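Exo-alpha-sialidase (Clostridium perfringens, PDB 2VO8) probably cleaves terminal sialic acids from glycans as a family 33 glycoside hydrolase, its cohesin module, the part described here, probably serving in high-affinity assembly of toxin complexes. Local coordinates at residues 40-45 with 87-92. Sequence-based numbering, arbitrary orientation.
Sequences EVYSAE and GNEIEK
I90 lies obliquely against V41, its CB 4.1 Å from V41 CG1, while its CD1 touches the backbone of Y42, 3.8 Å from C; V119 of strand 107-121 packs on V41, and L96 of strand 95-103 on I90. One direct backbone bond joins the segments, I90 N to V41 O at 3.0 Å and nearly straight (174°). A bridging water accepts from V41 N and donates to I90 O and to E89 OE2, the last at 2.6 Å, so a single molecule ties both backbones to a carboxylate. E89, with CG anti to its backbone N (chi1 -157°) and the chain extended, crosses E40 at about a right angle. Their carboxylates are tilted only 22° apart, and OE1 of E40 stands 3.5 Å from OE1 of E89, two acceptors with no hydrogen bond between them. The Y42 ring comes up to 87-89, with G87 O at its edge, 3.5 Å from CE1, and the hydroxyl makes a weak bond to E40 OE1. Y42 and S43 both face G120, a classic beta bulge in the pairing of strands 41-49 and 107-121; the loop between strands 78-85 and 95-103 crosses the start of strand 41-49 at one end of the cohesin beta-sandwich.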
loop_
_atom_site.group_PDB
_atom_site.type_symbol
_atom_site.label_atom_id
_atom_site.label_comp_id
_atom_site.label_asym_id
_atom_site.label_seq_id
_atom_site.Cartn_x
_atom_site.Cartn_y
_atom_site.Cartn_z
ATOM N N GLU A 40 -7.057 -9.712 -15.691
ATOM C CA GLU A 40 -7.700 -8.416 -15.873
ATOM C C GLU A 40 -8.108 -7.857 -14.516
ATOM O O GLU A 40 -9.037 -8.343 -13.946
ATOM C CB GLU A 40 -8.958 -8.579 -16.731
ATOM C CG GLU A 40 -8.711 -8.625 -18.212
ATOM C CD GLU A 40 -9.980 -8.329 -19.026
ATOM O OE1 GLU A 40 -10.718 -7.353 -18.708
ATOM O OE2 GLU A 40 -10.235 -9.073 -19.997
ATOM N N VAL A 41 -7.415 -6.838 -14.008
ATOM C CA VAL A 41 -7.587 -6.442 -12.608
ATOM C C VAL A 41 -8.618 -5.309 -12.502
ATOM O O VAL A 41 -8.510 -4.345 -13.205
ATOM C CB VAL A 41 -6.235 -5.985 -11.958
ATOM C CG1 VAL A 41 -6.429 -5.543 -10.549
ATOM C CG2 VAL A 41 -5.227 -7.121 -11.977
ATOM N N TYR A 42 -9.589 -5.467 -11.616
ATOM C CA TYR A 42 -10.576 -4.401 -11.351
ATOM C C TYR A 42 -10.540 -3.879 -9.899
ATOM O O TYR A 42 -11.167 -2.860 -9.557
ATOM C CB TYR A 42 -11.977 -4.809 -11.827
ATOM C CG TYR A 42 -12.056 -4.802 -13.355
ATOM C CD1 TYR A 42 -12.289 -3.622 -14.031
ATOM C CD2 TYR A 42 -11.823 -5.976 -14.117
ATOM C CE1 TYR A 42 -12.363 -3.576 -15.427
ATOM C CE2 TYR A 42 -11.883 -5.944 -15.490
ATOM C CZ TYR A 42 -12.152 -4.724 -16.148
ATOM O OH TYR A 42 -12.228 -4.598 -17.529
ATOM N N SER A 43 -9.814 -4.555 -9.025
ATOM C CA SER A 43 -9.795 -4.102 -7.621
ATOM C C SER A 43 -8.544 -4.653 -6.999
ATOM O O SER A 43 -8.029 -5.663 -7.487
ATOM C CB SER A 43 -11.028 -4.611 -6.864
ATOM O OG SER A 43 -11.157 -6.009 -6.881
ATOM N N ALA A 44 -8.058 -4.008 -5.937
ATOM C CA ALA A 44 -6.986 -4.626 -5.138
ATOM C C ALA A 44 -7.327 -4.480 -3.653
ATOM O O ALA A 44 -8.209 -3.674 -3.261
ATOM C CB ALA A 44 -5.660 -4.056 -5.497
ATOM N N GLU A 45 -6.635 -5.252 -2.821
ATOM C CA GLU A 45 -6.791 -5.151 -1.374
ATOM C C GLU A 45 -5.467 -5.397 -0.659
ATOM O O GLU A 45 -4.827 -6.432 -0.855
ATOM C CB GLU A 45 -7.848 -6.140 -0.879
ATOM C CG GLU A 45 -7.823 -6.374 0.623
ATOM C CD GLU A 45 -8.946 -7.280 1.090
ATOM O OE1 GLU A 45 -9.781 -7.674 0.251
ATOM O OE2 GLU A 45 -8.992 -7.597 2.298
ATOM N N GLY A 87 -14.075 2.045 -13.457
ATOM C CA GLY A 87 -14.545 1.638 -14.777
ATOM C C GLY A 87 -13.563 0.775 -15.523
ATOM O O GLY A 87 -13.842 -0.404 -15.714
ATOM N N ASN A 88 -12.418 1.362 -15.893
ATOM C CA ASN A 88 -11.393 0.670 -16.716
ATOM C C ASN A 88 -10.622 -0.399 -15.936
ATOM O O ASN A 88 -10.418 -0.316 -14.697
ATOM C CB ASN A 88 -10.332 1.656 -17.204
ATOM C CG ASN A 88 -10.910 2.847 -17.962
ATOM O OD1 ASN A 88 -11.504 2.678 -19.010
ATOM N ND2 ASN A 88 -10.735 4.053 -17.413
ATOM N N GLU A 89 -10.100 -1.352 -16.693
ATOM C CA GLU A 89 -9.078 -2.254 -16.190
ATOM C C GLU A 89 -7.868 -1.472 -15.629
ATOM O O GLU A 89 -7.427 -0.482 -16.208
ATOM C CB GLU A 89 -8.618 -3.150 -17.356
ATOM C CG GLU A 89 -8.024 -4.407 -16.906
ATOM C CD GLU A 89 -7.471 -5.222 -18.080
ATOM O OE1 GLU A 89 -8.041 -5.163 -19.220
ATOM O OE2 GLU A 89 -6.462 -5.884 -17.851
ATOM N N ILE A 90 -7.353 -1.957 -14.507
ATOM C CA ILE A 90 -6.225 -1.394 -13.785
ATOM C C ILE A 90 -4.972 -1.857 -14.523
ATOM O O ILE A 90 -4.826 -3.001 -14.785
ATOM C CB ILE A 90 -6.280 -1.874 -12.282
ATOM C CG1 ILE A 90 -7.422 -1.132 -11.554
ATOM C CG2 ILE A 90 -4.962 -1.641 -11.540
ATOM C CD1 ILE A 90 -7.616 -1.469 -10.116
ATOM N N GLU A 91 -4.080 -0.950 -14.877
ATOM C CA GLU A 91 -2.874 -1.360 -15.603
ATOM C C GLU A 91 -1.900 -2.230 -14.766
ATOM O O GLU A 91 -1.904 -2.179 -13.529
ATOM C CB GLU A 91 -2.179 -0.125 -16.155
ATOM C CG GLU A 91 -3.099 0.748 -17.003
ATOM C CD GLU A 91 -2.327 1.849 -17.684
ATOM O OE1 GLU A 91 -2.625 3.040 -17.446
ATOM O OE2 GLU A 91 -1.395 1.512 -18.448
ATOM N N LYS A 92 -1.066 -3.006 -15.460
ATOM C CA LYS A 92 -0.330 -4.128 -14.864
ATOM C C LYS A 92 0.756 -3.655 -13.852
ATOM O O LYS A 92 1.115 -4.394 -12.927
ATOM C CB LYS A 92 0.321 -4.968 -15.966
ATOM C CG LYS A 92 -0.639 -5.479 -17.076
ATOM C CD LYS A 92 -1.474 -6.731 -16.662
ATOM C CE LYS A 92 -2.448 -7.160 -17.792
ATOM N NZ LYS A 92 -3.753 -7.609 -17.201
HETATM O O HOH W 1 -5.242 -5.401 -15.558
#